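Side-chain contact in adherence and virulence protein A (Streptococcus pneumoniae, PDB 6PON), which binds fibronectin and, as its name implies, probably acts in the adherence of pneumococci to host tissue and in virulence: residues V36-I39 with Q44-R47. Sequence-based numbering, arbitrary orientation.
Sequences VLQI and QSHR
The carbonyl oxygen of Ile39 takes the backbone N-H of His46, with 2.7 Å from Ile39 O to His46 N and a bend to 131° at the hydrogen. In return Ile39 N gives a nearly straight bond (170°) to His46 O, at 2.8 Å. The two make an antiparallel hydrogen-bonded pair; the next, Gln38 with Arg47, is non-hydrogen-bonded. There the backbones meet through CA-H...O contacts, Gln38 CA lying 3.3 Å from His46 O and Arg47 CA 3.5 Å from Leu37 O.

Ile39 and His46 put their side chains on one face of the sheet. The imidazole of His46, its CG placed beside its own backbone N, has Ile39 O at its edge, near the ring plane. On the other face Val36 CG1 meets the aliphatic part of Arg47 at CG, 3.6 Å away, the two side chains crossing obliquely. Arg47 then bends at chi3 (-69°), and its NH1 is hydrogen-bonded to Thr64 O. The Gln38 side chain shares this face and comes alongside Ser45, its CG 3.5 Å from Ser45 OG.

This is the turn end of the beta hairpin formed by strands 34-41 and 44-51, the central pair of a four-stranded antiparallel sheet. Helix 5-19 packs against the face bearing Ile39 and His46, touching both through Leu19, while strand 23-28 flanks strand 34-41 on its other edge.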
ATOM      1  N   VAL B  36     -21.923  25.223 -28.858  1.00 22.40           N
ATOM      2  CA  VAL B  36     -20.903  26.167 -28.416  1.00 20.28           C
ATOM      3  C   VAL B  36     -21.575  27.400 -27.822  1.00 22.66           C
ATOM      4  O   VAL B  36     -22.431  28.016 -28.463  1.00 26.81           O
ATOM      5  CB  VAL B  36     -19.961  26.563 -29.566  1.00 23.64           C
ATOM      6  CG1 VAL B  36     -18.951  27.605 -29.097  1.00 21.59           C
ATOM      7  CG2 VAL B  36     -19.239  25.343 -30.079  1.00 22.28           C
ATOM      8  N   LEU B  37     -21.175  27.763 -26.609  1.00 18.80           N
ATOM      9  CA  LEU B  37     -21.675  28.941 -25.916  1.00 23.63           C
ATOM     10  C   LEU B  37     -20.548  29.956 -25.766  1.00 27.42           C
ATOM     11  O   LEU B  37     -19.471  29.616 -25.265  1.00 25.96           O
ATOM     12  CB  LEU B  37     -22.209  28.583 -24.521  1.00 19.18           C
ATOM     13  CG  LEU B  37     -23.152  27.400 -24.342  1.00 19.92           C
ATOM     14  CD1 LEU B  37     -23.638  27.329 -22.910  1.00 17.89           C
ATOM     15  CD2 LEU B  37     -24.341  27.526 -25.289  1.00 19.41           C
ATOM     16  N   GLN B  38     -20.791  31.197 -26.179  1.00 22.49           N
ATOM     17  CA  GLN B  38     -19.922  32.298 -25.790  1.00 26.16           C
ATOM     18  C   GLN B  38     -20.404  32.819 -24.443  1.00 30.09           C
ATOM     19  O   GLN B  38     -21.579  33.182 -24.297  1.00 30.28           O
ATOM     20  CB  GLN B  38     -19.918  33.410 -26.838  1.00 29.72           C
ATOM     21  CG  GLN B  38     -18.689  34.309 -26.774  1.00 39.82           C
ATOM     22  CD  GLN B  38     -18.986  35.725 -27.248  1.00 53.57           C
ATOM     23  OE1 GLN B  38     -18.993  36.670 -26.447  1.00 57.50           O
ATOM     24  NE2 GLN B  38     -19.236  35.881 -28.554  1.00 46.87           N
ATOM     25  N   ILE B  39     -19.513  32.829 -23.453  1.00 29.04           N
ATOM     26  CA  ILE B  39     -19.866  33.194 -22.088  1.00 24.24           C
ATOM     27  C   ILE B  39     -18.927  34.290 -21.625  1.00 26.56           C
ATOM     28  O   ILE B  39     -17.706  34.134 -21.702  1.00 26.24           O
ATOM     29  CB  ILE B  39     -19.789  31.988 -21.132  1.00 28.77           C
ATOM     30  CG1 ILE B  39     -20.856  30.948 -21.466  1.00 25.33           C
ATOM     31  CG2 ILE B  39     -19.913  32.426 -19.682  1.00 23.80           C
ATOM     32  CD1 ILE B  39     -20.515  29.560 -20.922  1.00 18.27           C
ATOM     33  N   GLN B  44     -13.839  38.696 -18.914  1.00 43.92           N
ATOM     34  CA  GLN B  44     -13.258  38.016 -20.061  1.00 43.30           C
ATOM     35  C   GLN B  44     -14.338  37.239 -20.797  1.00 37.00           C
ATOM     36  O   GLN B  44     -15.356  36.855 -20.218  1.00 34.92           O
ATOM     37  CB  GLN B  44     -12.136  37.058 -19.642  1.00 39.91           C
ATOM     38  CG  GLN B  44     -11.111  37.642 -18.686  1.00 44.01           C
ATOM     39  CD  GLN B  44      -9.911  36.727 -18.506  1.00 52.06           C
ATOM     40  OE1 GLN B  44      -9.707  36.150 -17.438  1.00 60.33           O
ATOM     41  NE2 GLN B  44      -9.113  36.589 -19.558  1.00 49.57           N
ATOM     42  N   SER B  45     -14.114  37.015 -22.081  1.00 35.68           N
ATOM     43  CA  SER B  45     -15.010  36.178 -22.859  1.00 34.39           C
ATOM     44  C   SER B  45     -14.438  34.767 -22.919  1.00 35.18           C
ATOM     45  O   SER B  45     -13.219  34.569 -22.857  1.00 35.35           O
ATOM     46  CB  SER B  45     -15.221  36.749 -24.265  1.00 34.01           C
ATOM     47  OG  SER B  45     -16.307  36.115 -24.930  1.00 47.60           O
ATOM     48  N   HIS B  46     -15.342  33.786 -22.994  1.00 34.38           N
ATOM     49  CA  HIS B  46     -15.000  32.368 -22.985  1.00 28.92           C
ATOM     50  C   HIS B  46     -15.872  31.620 -23.984  1.00 30.14           C
ATOM     51  O   HIS B  46     -17.004  32.020 -24.283  1.00 28.66           O
ATOM     52  CB  HIS B  46     -15.181  31.728 -21.599  1.00 26.38           C
ATOM     53  CG  HIS B  46     -14.384  32.379 -20.513  1.00 28.91           C
ATOM     54  ND1 HIS B  46     -13.042  32.130 -20.322  1.00 32.57           N
ATOM     55  CD2 HIS B  46     -14.750  33.244 -19.537  1.00 30.63           C
ATOM     56  CE1 HIS B  46     -12.611  32.830 -19.286  1.00 37.47           C
ATOM     57  NE2 HIS B  46     -13.627  33.517 -18.794  1.00 35.97           N
ATOM     58  N   ARG B  47     -15.346  30.499 -24.469  1.00 28.64           N
ATOM     59  CA  ARG B  47     -16.013  29.687 -25.476  1.00 26.76           C
ATOM     60  C   ARG B  47     -16.144  28.256 -24.950  1.00 30.65           C
ATOM     61  O   ARG B  47     -15.142  27.536 -24.844  1.00 29.08           O
ATOM     62  CB  ARG B  47     -15.236  29.748 -26.793  1.00 23.36           C
ATOM     63  CG  ARG B  47     -16.009  29.314 -28.011  1.00 28.52           C
ATOM     64  CD  ARG B  47     -15.317  29.753 -29.306  1.00 37.69           C
ATOM     65  NE  ARG B  47     -15.367  31.201 -29.497  1.00 51.02           N
ATOM     66  CZ  ARG B  47     -15.059  31.821 -30.633  1.00 51.63           C
ATOM     67  NH1 ARG B  47     -14.674  31.122 -31.694  1.00 45.15           N
ATOM     68  NH2 ARG B  47     -15.142  33.145 -30.710  1.00 45.44           N
TER